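Local coordinates for protein probable enoyl-CoA hydratase/isomerase (Pseudomonas aeruginosa, PDB 7BOR) that binds coenzyme A in a crotonase-type fold and probably acts as a delta(3)-delta(2)-enoyl-CoA isomerase, at residues 64-69 and 240-245; 127-130 and 136-139. One frame throughout, in Å; residues are numbered along the deposited sequence.

Both contacts border the bound coenzyme A. Contact 1 joins the start of helix 66-71 to the end of helix 236-245, the last helix of the chain. It runs from the adenine along the pantetheine arm, and its Phe69 reaches the sulfur, where contact 2 also lies. Contact 2 sits within the loop between strand 124-126 and helix 140-148. Along the chain, contact 2 is nested inside the long span that contact 1 closes. Their centres are 14 Å apart, and their nearest atoms stay about 6 Å apart without touching. Segments far apart in sequence thus line one pocket, and Phe69 and Phe129 both present a ring edge to the coenzyme A sulfur.

Contact 1: 64-69 and 240-245; sequences NDILDF and EALSAF. With COA (coenzyme A), chain C.
Ile66 of helix 66-71 packs against Leu242 and Phe245 of helix 236-245. Its CB lies 3.7 Å from coenzyme A N1A, beside the adenine. CG1 continues along the same base, near N1A and N6A. The branch CG2 turns to Leu242 and comes within 3.7 Å of Leu242 CD2. CG1 is anti to the carbonyl carbon (chi1 -70°), and the chain then extends so that CD1 reaches Phe245. There Ile66 CD1 meets Phe245 CD1 at 3.9 Å, with the two side chains roughly at right angles. The same CD1 also approaches O5P of the pantetheine arm. Leu242 uses its other methyl, CD1, to touch Phe69 CB, so its two methyls meet residues three positions apart, on the same side of helix 66-71. Leu233 of helix 200-233 adjoins both Leu242 and Phe69.

The backbone reads the adenine. Ile66 N donates to coenzyme A N1A over 3.0 Å, nearly straight at 168°. Coenzyme A N6A donates to Asn64 O at 2.9 Å. Asp65 caps the helix through a bond from Asp68 N to its OD1, and its OD2 forms a salt bridge with Arg20. Asn64 ND2 lies over one face of the Phe69 ring and donates to Asp65 O. This backbone recognition of adenine is typical of the CoA site in the crotonase fold, here with Phe245 of helix 236-245 beside the pantetheine arm.

Contact 2: 127-130 and 136-139; sequences MPFV and PEFG. With COA (coenzyme A), chain C.
Phe129 meets Pro136 and Glu137 across the loop between strand 124-126 and helix 140-148, by van der Waals contact. On the apolar side, Phe129 CD2 sits 3.8 Å from Pro136 CA. The ring meets the Pro136 backbone obliquely, while that residue's CB points away. The Phe129 ring stands beside its own backbone N, anti to the carbonyl carbon (chi1 -58°), and this turns it across the loop. Leu157 of helix 150-157 touches Pro136 from outside the pair.

The second kind of contact sets a carboxylate oxygen against an aromatic ring. Glu137 OE1 approaches Phe129 CZ at 3.2 Å, obliquely. The ring and carboxylate planes are 60° apart, and the side chains cross at about a right angle. The bend at chi2 of Glu137 (-80°) helps bring its carboxylate to the ring. A hydrogen bond with Thr109 of helix 106-109 holds the same OE1.

The third group involves the cofactor. Phe129 CD1 is 3.8 Å from coenzyme A S1P, which lies at the ring edge, near its plane. Pro128 CG packs on coenzyme A C2P at 3.7 Å.

Phe129 therefore lies between the coenzyme A sulfur, nearest CD1 and CE1, and the buried Glu137 carboxylate, nearest CZ. The ring gives OE1 a close van der Waals neighbour, while Thr109 provides its polar partner.

Contact 1: 64-69 and 240-245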
loop_
_atom_site.group_PDB
_atom_site.type_symbol
_atom_site.label_atom_id
_atom_site.label_comp_id
_atom_site.label_asym_id
_atom_site.label_seq_id
_atom_site.Cartn_x
_atom_site.Cartn_y
_atom_site.Cartn_z
ATOM N N ASN A 64 3.406 -8.827 -1.357
ATOM C CA ASN A 64 2.939 -9.813 -2.324
ATOM C C ASN A 64 3.219 -11.227 -1.847
ATOM O O ASN A 64 4.272 -11.519 -1.288
ATOM C CB ASN A 64 3.600 -9.587 -3.684
ATOM C CG ASN A 64 2.670 -9.856 -4.821
ATOM O OD1 ASN A 64 2.100 -8.930 -5.397
ATOM N ND2 ASN A 64 2.495 -11.127 -5.157
ATOM N N ASP A 65 2.250 -12.108 -2.057
ATOM C CA ASP A 65 2.517 -13.525 -1.852
ATOM C C ASP A 65 3.639 -13.975 -2.785
ATOM O O ASP A 65 3.522 -13.843 -4.005
ATOM C CB ASP A 65 1.251 -14.320 -2.120
ATOM C CG ASP A 65 1.356 -15.727 -1.615
ATOM O OD1 ASP A 65 2.262 -16.438 -2.087
ATOM O OD2 ASP A 65 0.560 -16.118 -0.734
ATOM N N ILE A 66 4.727 -14.493 -2.218
ATOM C CA ILE A 66 5.908 -14.801 -3.028
ATOM C C ILE A 66 5.700 -16.068 -3.873
ATOM O O ILE A 66 6.215 -16.173 -4.995
ATOM C CB ILE A 66 7.139 -14.919 -2.109
ATOM C CG1 ILE A 66 7.488 -13.529 -1.564
ATOM C CG2 ILE A 66 8.319 -15.542 -2.838
ATOM C CD1 ILE A 66 8.789 -13.445 -0.848
ATOM N N LEU A 67 4.994 -17.060 -3.322
ATOM C CA LEU A 67 4.580 -18.221 -4.107
ATOM C C LEU A 67 3.850 -17.800 -5.364
ATOM O O LEU A 67 4.103 -18.333 -6.450
ATOM C CB LEU A 67 3.668 -19.127 -3.280
ATOM C CG LEU A 67 4.357 -20.087 -2.318
ATOM C CD1 LEU A 67 3.365 -21.150 -1.892
ATOM C CD2 LEU A 67 5.546 -20.723 -2.976
ATOM N N ASP A 68 2.908 -16.861 -5.231
ATOM C CA ASP A 68 2.245 -16.336 -6.410
ATOM C C ASP A 68 3.264 -15.779 -7.389
ATOM O O ASP A 68 3.155 -16.000 -8.600
ATOM C CB ASP A 68 1.231 -15.268 -6.016
ATOM C CG ASP A 68 -0.047 -15.858 -5.451
ATOM O OD1 ASP A 68 0.026 -16.861 -4.680
ATOM O OD2 ASP A 68 -1.117 -15.285 -5.759
ATOM N N PHE A 69 4.277 -15.076 -6.874
ATOM C CA PHE A 69 5.300 -14.492 -7.737
ATOM C C PHE A 69 6.085 -15.569 -8.472
ATOM O O PHE A 69 6.448 -15.394 -9.642
ATOM C CB PHE A 69 6.267 -13.627 -6.918
ATOM C CG PHE A 69 5.908 -12.182 -6.889
ATOM C CD1 PHE A 69 4.845 -11.694 -7.650
ATOM C CD2 PHE A 69 6.631 -11.297 -6.112
ATOM C CE1 PHE A 69 4.513 -10.356 -7.652
ATOM C CE2 PHE A 69 6.289 -9.963 -6.086
ATOM C CZ PHE A 69 5.236 -9.489 -6.865
ATOM N N GLU A 240 15.922 -16.895 -8.093
ATOM C CA GLU A 240 16.814 -17.451 -7.072
ATOM C C GLU A 240 16.577 -16.792 -5.710
ATOM O O GLU A 240 16.400 -17.487 -4.702
ATOM C CB GLU A 240 18.289 -17.300 -7.480
ATOM C CG GLU A 240 19.296 -17.852 -6.431
ATOM C CD GLU A 240 20.708 -17.243 -6.532
ATOM O OE1 GLU A 240 20.886 -16.289 -7.331
ATOM O OE2 GLU A 240 21.636 -17.716 -5.808
ATOM N N ALA A 241 16.601 -15.456 -5.654
ATOM C CA ALA A 241 16.377 -14.750 -4.384
ATOM C C ALA A 241 14.999 -15.050 -3.798
ATOM O O ALA A 241 14.839 -15.110 -2.574
ATOM C CB ALA A 241 16.544 -13.236 -4.581
ATOM N N LEU A 242 13.991 -15.216 -4.649
ATOM C CA LEU A 242 12.624 -15.413 -4.187
ATOM C C LEU A 242 12.440 -16.790 -3.554
ATOM O O LEU A 242 11.840 -16.917 -2.475
ATOM C CB LEU A 242 11.654 -15.233 -5.366
ATOM C CG LEU A 242 11.220 -13.824 -5.738
ATOM C CD1 LEU A 242 10.247 -13.831 -6.958
ATOM C CD2 LEU A 242 10.611 -13.165 -4.506
ATOM N N SER A 243 12.903 -17.838 -4.241
ATOM C CA SER A 243 12.773 -19.181 -3.703
ATOM C C SER A 243 13.746 -19.391 -2.569
ATOM O O SER A 243 13.569 -20.327 -1.790
ATOM C CB SER A 243 12.977 -20.237 -4.797
ATOM O OG SER A 243 14.192 -20.037 -5.476
ATOM N N ALA A 244 14.752 -18.522 -2.461
ATOM C CA ALA A 244 15.655 -18.536 -1.316
ATOM C C ALA A 244 14.948 -18.069 -0.048
ATOM O O ALA A 244 15.208 -18.606 1.041
ATOM C CB ALA A 244 16.875 -17.648 -1.589
ATOM N N PHE A 245 14.046 -17.072 -0.170
ATOM C CA PHE A 245 13.267 -16.614 0.985
ATOM C C PHE A 245 12.341 -17.713 1.518
ATOM O O PHE A 245 12.371 -18.035 2.711
ATOM C CB PHE A 245 12.454 -15.352 0.652
ATOM C CG PHE A 245 11.653 -14.862 1.828
ATOM C CD1 PHE A 245 10.397 -15.401 2.112
ATOM C CD2 PHE A 245 12.183 -13.924 2.692
ATOM C CE1 PHE A 245 9.690 -15.005 3.239
ATOM C CE2 PHE A 245 11.475 -13.511 3.807
ATOM C CZ PHE A 245 10.240 -14.070 4.093
HETATM N N1A COA C . 4.768 -14.604 0.776
HETATM C C2A COA C . 4.512 -15.917 1.039
HETATM N N3A COA C . 4.556 -16.410 2.313
HETATM C C4A COA C . 4.844 -15.538 3.293
HETATM C C5A COA C . 5.097 -14.234 3.057
HETATM C C6A COA C . 5.061 -13.762 1.762
HETATM N N6A COA C . 5.293 -12.379 1.318
HETATM N N7A COA C . 5.364 -13.608 4.237
HETATM C C8A COA C . 5.288 -14.521 5.230
HETATM N N9A COA C . 4.989 -15.659 4.612
HETATM C C1B COA C . 4.778 -16.865 5.437
HETATM C C2B COA C . 6.132 -17.653 5.831
HETATM O O2B COA C . 6.611 -18.370 4.624
HETATM C C3B COA C . 5.677 -18.400 6.797
HETATM O O3B COA C . 4.885 -19.537 6.254
HETATM P P3B COA C . 4.637 -20.904 7.096
HETATM O O7A COA C . 4.353 -20.610 8.556
HETATM O O8A COA C . 5.880 -21.739 6.952
HETATM O O9A COA C . 3.431 -21.571 6.505
HETATM C C4B COA C . 4.656 -17.551 7.595
HETATM O O4B COA C . 4.113 -16.572 6.533
HETATM C C5B COA C . 5.207 -16.829 8.678
HETATM O O5B COA C . 6.091 -15.921 8.102
HETATM P P1A COA C . 7.547 -15.690 8.807
HETATM O O1A COA C . 8.543 -15.065 7.851
HETATM O O2A COA C . 8.152 -16.951 9.381
HETATM O O3A COA C . 7.213 -14.687 10.073
HETATM P P2A COA C . 8.400 -13.641 10.540
HETATM O O4A COA C . 7.920 -12.970 11.824
HETATM O O5A COA C . 9.633 -14.483 10.673
HETATM O O6A COA C . 8.731 -12.535 9.344
HETATM C CBP COA C . 8.302 -10.797 7.749
HETATM C CCP COA C . 7.793 -11.481 9.070
HETATM C CDP COA C . 7.135 -9.957 7.117
HETATM C CEP COA C . 9.504 -9.868 8.050
HETATM C CAP COA C . 8.757 -12.005 6.867
HETATM O OAP COA C . 7.677 -12.883 6.781
HETATM C C9P COA C . 9.129 -11.601 5.441
HETATM O O9P COA C . 10.154 -11.041 5.182
HETATM N N8P COA C . 8.147 -11.978 4.402
HETATM C C7P COA C . 8.355 -11.652 2.989
HETATM C C6P COA C . 8.467 -10.112 2.780
HETATM C C5P COA C . 8.654 -9.913 1.241
HETATM O O5P COA C . 9.676 -10.141 0.694
HETATM N N4P COA C . 7.514 -9.421 0.490
HETATM C C3P COA C . 7.620 -9.270 -0.940
HETATM C C2P COA C . 8.346 -7.996 -1.286
HETATM S S1P COA C . 8.339 -7.985 -3.094
#

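Contact 2: 127-130 and 136-139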
loop_
_atom_site.group_PDB
_atom_site.type_symbol
_atom_site.label_atom_id
_atom_site.label_comp_id
_atom_site.label_asym_id
_atom_site.label_seq_id
_atom_site.Cartn_x
_atom_site.Cartn_y
_atom_site.Cartn_z
ATOM N N MET A 127 11.155 -1.947 1.800
ATOM C CA MET A 127 10.941 -2.172 0.360
ATOM C C MET A 127 12.074 -3.086 -0.084
ATOM O O MET A 127 13.167 -2.619 -0.447
ATOM C CB MET A 127 10.895 -0.850 -0.391
ATOM C CG MET A 127 9.575 -0.157 -0.113
ATOM S SD MET A 127 9.489 1.596 -0.536
ATOM C CE MET A 127 10.575 2.203 0.777
ATOM N N PRO A 128 11.901 -4.399 0.057
ATOM C CA PRO A 128 13.039 -5.305 -0.084
ATOM C C PRO A 128 13.264 -5.709 -1.546
ATOM O O PRO A 128 13.876 -6.758 -1.797
ATOM C CB PRO A 128 12.639 -6.493 0.805
ATOM C CG PRO A 128 11.185 -6.581 0.666
ATOM C CD PRO A 128 10.696 -5.108 0.500
ATOM N N PHE A 129 12.789 -4.875 -2.499
ATOM C CA PHE A 129 12.739 -5.309 -3.895
ATOM C C PHE A 129 14.109 -5.741 -4.367
ATOM O O PHE A 129 14.293 -6.863 -4.843
ATOM C CB PHE A 129 12.205 -4.184 -4.753
ATOM C CG PHE A 129 10.845 -3.722 -4.347
ATOM C CD1 PHE A 129 9.790 -4.631 -4.196
ATOM C CD2 PHE A 129 10.617 -2.371 -4.070
ATOM C CE1 PHE A 129 8.533 -4.209 -3.789
ATOM C CE2 PHE A 129 9.336 -1.936 -3.682
ATOM C CZ PHE A 129 8.297 -2.877 -3.519
ATOM N N VAL A 130 15.104 -4.874 -4.152
ATOM C CA VAL A 130 16.481 -5.127 -4.548
ATOM C C VAL A 130 17.052 -6.371 -3.869
ATOM O O VAL A 130 17.814 -7.141 -4.478
ATOM C CB VAL A 130 17.298 -3.856 -4.243
ATOM C CG1 VAL A 130 17.462 -3.650 -2.640
ATOM C CG2 VAL A 130 18.589 -3.896 -4.939
ATOM N N PRO A 136 11.908 -1.165 -7.964
ATOM C CA PRO A 136 10.800 -0.447 -7.327
ATOM C C PRO A 136 9.488 -0.589 -8.081
ATOM O O PRO A 136 9.446 -0.716 -9.310
ATOM C CB PRO A 136 11.255 1.021 -7.315
ATOM C CG PRO A 136 12.749 0.965 -7.519
ATOM C CD PRO A 136 12.997 -0.281 -8.366
ATOM N N GLU A 137 8.401 -0.442 -7.326
ATOM C CA GLU A 137 7.045 -0.694 -7.802
ATOM C C GLU A 137 6.119 0.365 -7.208
ATOM O O GLU A 137 6.523 1.167 -6.336
ATOM C CB GLU A 137 6.733 -2.171 -7.478
ATOM C CG GLU A 137 5.423 -2.491 -7.002
ATOM C CD GLU A 137 5.255 -2.202 -5.553
ATOM O OE1 GLU A 137 5.917 -1.271 -5.038
ATOM O OE2 GLU A 137 4.410 -2.896 -4.960
ATOM N N PHE A 138 4.906 0.434 -7.789
ATOM C CA PHE A 138 3.815 1.341 -7.394
ATOM C C PHE A 138 4.236 2.834 -7.420
ATOM O O PHE A 138 3.688 3.678 -6.699
ATOM C CB PHE A 138 3.264 0.911 -6.025
ATOM C CG PHE A 138 1.757 1.125 -5.844
ATOM C CD1 PHE A 138 1.028 1.906 -6.721
ATOM C CD2 PHE A 138 1.099 0.549 -4.784
ATOM C CE1 PHE A 138 -0.304 2.100 -6.532
ATOM C CE2 PHE A 138 -0.242 0.741 -4.609
ATOM C CZ PHE A 138 -0.930 1.509 -5.443
ATOM N N GLY A 139 5.142 3.204 -8.313
ATOM C CA GLY A 139 5.540 4.587 -8.444
ATOM C C GLY A 139 6.519 5.109 -7.401
ATOM O O GLY A 139 6.863 6.303 -7.411
HETATM N N1A COA C . 4.768 -14.604 0.776
HETATM C C2A COA C . 4.512 -15.917 1.039
HETATM N N3A COA C . 4.556 -16.410 2.313
HETATM C C4A COA C . 4.844 -15.538 3.293
HETATM C C5A COA C . 5.097 -14.234 3.057
HETATM C C6A COA C . 5.061 -13.762 1.762
HETATM N N6A COA C . 5.293 -12.379 1.318
HETATM N N7A COA C . 5.364 -13.608 4.237
HETATM C C8A COA C . 5.288 -14.521 5.230
HETATM N N9A COA C . 4.989 -15.659 4.612
HETATM C C1B COA C . 4.778 -16.865 5.437
HETATM C C2B COA C . 6.132 -17.653 5.831
HETATM O O2B COA C . 6.611 -18.370 4.624
HETATM C C3B COA C . 5.677 -18.400 6.797
HETATM O O3B COA C . 4.885 -19.537 6.254
HETATM P P3B COA C . 4.637 -20.904 7.096
HETATM O O7A COA C . 4.353 -20.610 8.556
HETATM O O8A COA C . 5.880 -21.739 6.952
HETATM O O9A COA C . 3.431 -21.571 6.505
HETATM C C4B COA C . 4.656 -17.551 7.595
HETATM O O4B COA C . 4.113 -16.572 6.533
HETATM C C5B COA C . 5.207 -16.829 8.678
HETATM O O5B COA C . 6.091 -15.921 8.102
HETATM P P1A COA C . 7.547 -15.690 8.807
HETATM O O1A COA C . 8.543 -15.065 7.851
HETATM O O2A COA C . 8.152 -16.951 9.381
HETATM O O3A COA C . 7.213 -14.687 10.073
HETATM P P2A COA C . 8.400 -13.641 10.540
HETATM O O4A COA C . 7.920 -12.970 11.824
HETATM O O5A COA C . 9.633 -14.483 10.673
HETATM O O6A COA C . 8.731 -12.535 9.344
HETATM C CBP COA C . 8.302 -10.797 7.749
HETATM C CCP COA C . 7.793 -11.481 9.070
HETATM C CDP COA C . 7.135 -9.957 7.117
HETATM C CEP COA C . 9.504 -9.868 8.050
HETATM C CAP COA C . 8.757 -12.005 6.867
HETATM O OAP COA C . 7.677 -12.883 6.781
HETATM C C9P COA C . 9.129 -11.601 5.441
HETATM O O9P COA C . 10.154 -11.041 5.182
HETATM N N8P COA C . 8.147 -11.978 4.402
HETATM C C7P COA C . 8.355 -11.652 2.989
HETATM C C6P COA C . 8.467 -10.112 2.780
HETATM C C5P COA C . 8.654 -9.913 1.241
HETATM O O5P COA C . 9.676 -10.141 0.694
HETATM N N4P COA C . 7.514 -9.421 0.490
HETATM C C3P COA C . 7.620 -9.270 -0.940
HETATM C C2P COA C . 8.346 -7.996 -1.286
HETATM S S1P COA C . 8.339 -7.985 -3.094
#